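Long-range contact in arginyl-trna synthetase (Thermus thermophilus, PDB 1IQ0), which probably charges tRNA(Arg) with L-arginine at the expense of ATP, as a monomeric class I aminoacyl-tRNA synthetase: residues 350-355 with 381-386. Numbering follows the deposited sequence.
Sequences INVVDV and HHLAYE
Asn-351 and Val-353 pair with the strand 381-385 through an unbroken parallel ladder. The N of Asn-351 donates to O of His-381 and its O accepts from N of Leu-383 at 2.8 Å; Val-353 repeats the pattern, its N to O of Leu-383 and its O taking N of Tyr-385. Past the end of strand 350-354 the ladder gains one more rung, Val-355 N to Tyr-385 O at 3.1 Å.

Tyr-385 makes the distinctive aromatic contact. Its CG sits between its own backbone N and carbonyl carbon (chi1 58°), which turns the ring back across the neighbouring strand; Asp-354 CA lies over one face, 3.8 Å from the ring centroid, in a CH-pi contact. Val-352 CG1 meets CE2 of this ring at 3.9 Å. Replacing the tyrosine with an alanine would probably uncover Asp-354 CA and leave the side chain of Asn-125, hydrogen-bonded to the Tyr-385 hydroxyl, without that partner.

On the sheet face of Ile-350, Val-352 and Leu-383, Ile-350 CG2 and Val-352 CG2 both approach Leu-383 CB. The other face carries Asn-351, Val-353, His-382 and Ala-384. There Asn-351 CB makes a van der Waals contact with His-382 CD2 at 3.5 Å, amide and ring planes 29° apart. Just beyond the strand end, Val-355 CG1 packs 3.5 Å from Ala-384 CB.

Arg-356 gathers the acidic ends, bridging Glu-386 through its guanidinium group and Asp-354 OD2 through its backbone N. These are neighbouring parallel strands of the class I Rossmann-fold catalytic domain, joined by a connection containing helix 361-370. Strand 104-108 lies beside 348-354 and strand 455-457 beside 380-390, while helix 120-138, which starts within the HIGH region, covers Ile-350, Leu-383 and Tyr-385.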
# COMPACT_ATOMS: atom_id res chain seq x y z
N ILE A 350 10.48 2.20 1.44
CA ILE A 350 9.64 1.72 0.36
C ILE A 350 9.25 2.90 -0.51
O ILE A 350 8.62 3.85 -0.05
CB ILE A 350 8.37 1.04 0.90
CG1 ILE A 350 8.75 -0.21 1.71
CG2 ILE A 350 7.44 0.67 -0.26
CD1 ILE A 350 7.57 -0.85 2.46
N ASN A 351 9.64 2.85 -1.78
CA ASN A 351 9.31 3.91 -2.71
C ASN A 351 8.24 3.39 -3.66
O ASN A 351 8.46 2.40 -4.37
CB ASN A 351 10.54 4.33 -3.52
CG ASN A 351 11.54 5.14 -2.70
OD1 ASN A 351 12.62 5.49 -3.19
ND2 ASN A 351 11.18 5.45 -1.46
N VAL A 352 7.08 4.04 -3.66
CA VAL A 352 5.99 3.64 -4.55
C VAL A 352 6.22 4.42 -5.84
O VAL A 352 6.13 5.64 -5.86
CB VAL A 352 4.62 4.00 -3.95
CG1 VAL A 352 3.50 3.49 -4.87
CG2 VAL A 352 4.49 3.37 -2.56
N VAL A 353 6.51 3.70 -6.92
CA VAL A 353 6.81 4.38 -8.18
C VAL A 353 6.23 3.78 -9.45
O VAL A 353 6.05 2.57 -9.57
CB VAL A 353 8.33 4.48 -8.39
CG1 VAL A 353 8.95 5.38 -7.33
CG2 VAL A 353 8.95 3.10 -8.32
N ASP A 354 5.96 4.67 -10.40
CA ASP A 354 5.46 4.30 -11.72
C ASP A 354 6.55 3.42 -12.34
O ASP A 354 7.73 3.75 -12.24
CB ASP A 354 5.26 5.58 -12.54
CG ASP A 354 4.99 5.32 -14.01
OD1 ASP A 354 4.82 6.30 -14.76
OD2 ASP A 354 4.96 4.14 -14.42
N VAL A 355 6.16 2.31 -12.95
CA VAL A 355 7.13 1.41 -13.57
C VAL A 355 8.02 2.10 -14.61
O VAL A 355 9.20 1.78 -14.74
CB VAL A 355 6.45 0.20 -14.24
CG1 VAL A 355 6.09 -0.84 -13.21
CG2 VAL A 355 5.20 0.66 -14.98
N HIS A 381 13.37 -0.93 -0.65
CA HIS A 381 12.41 -1.50 -1.58
C HIS A 381 11.70 -0.53 -2.51
O HIS A 381 11.60 0.66 -2.25
CB HIS A 381 11.34 -2.28 -0.81
CG HIS A 381 11.90 -3.22 0.21
ND1 HIS A 381 11.81 -2.98 1.57
CD2 HIS A 381 12.56 -4.39 0.08
CE1 HIS A 381 12.39 -3.97 2.23
NE2 HIS A 381 12.85 -4.84 1.35
N HIS A 382 11.21 -1.10 -3.61
CA HIS A 382 10.47 -0.36 -4.62
C HIS A 382 9.15 -1.08 -4.83
O HIS A 382 9.08 -2.31 -4.86
CB HIS A 382 11.23 -0.33 -5.95
CG HIS A 382 12.10 0.88 -6.14
ND1 HIS A 382 12.75 1.15 -7.33
CD2 HIS A 382 12.41 1.90 -5.30
CE1 HIS A 382 13.42 2.28 -7.21
NE2 HIS A 382 13.23 2.75 -5.99
N LEU A 383 8.08 -0.31 -4.96
CA LEU A 383 6.78 -0.87 -5.22
C LEU A 383 6.38 -0.20 -6.53
O LEU A 383 5.87 0.92 -6.54
CB LEU A 383 5.80 -0.52 -4.09
CG LEU A 383 4.43 -1.21 -4.09
CD1 LEU A 383 4.62 -2.70 -4.33
CD2 LEU A 383 3.71 -0.96 -2.77
N ALA A 384 6.67 -0.88 -7.64
CA ALA A 384 6.37 -0.35 -8.96
C ALA A 384 4.98 -0.78 -9.41
O ALA A 384 4.56 -1.91 -9.18
CB ALA A 384 7.42 -0.84 -9.97
N TYR A 385 4.27 0.14 -10.06
CA TYR A 385 2.92 -0.16 -10.52
C TYR A 385 2.70 0.18 -11.98
O TYR A 385 3.36 1.06 -12.53
CB TYR A 385 1.92 0.59 -9.64
CG TYR A 385 2.13 2.08 -9.66
CD1 TYR A 385 1.56 2.87 -10.66
CD2 TYR A 385 2.92 2.70 -8.69
CE1 TYR A 385 1.77 4.25 -10.68
CE2 TYR A 385 3.14 4.07 -8.70
CZ TYR A 385 2.56 4.84 -9.70
OH TYR A 385 2.74 6.20 -9.70
N GLU A 386 1.76 -0.52 -12.60
CA GLU A 386 1.42 -0.29 -14.00
C GLU A 386 0.44 0.86 -14.18
O GLU A 386 -0.09 1.42 -13.22
CB GLU A 386 0.83 -1.56 -14.62
CG GLU A 386 1.82 -2.40 -15.40
CD GLU A 386 2.53 -1.61 -16.49
OE1 GLU A 386 2.01 -0.56 -16.92
OE2 GLU A 386 3.62 -2.05 -16.92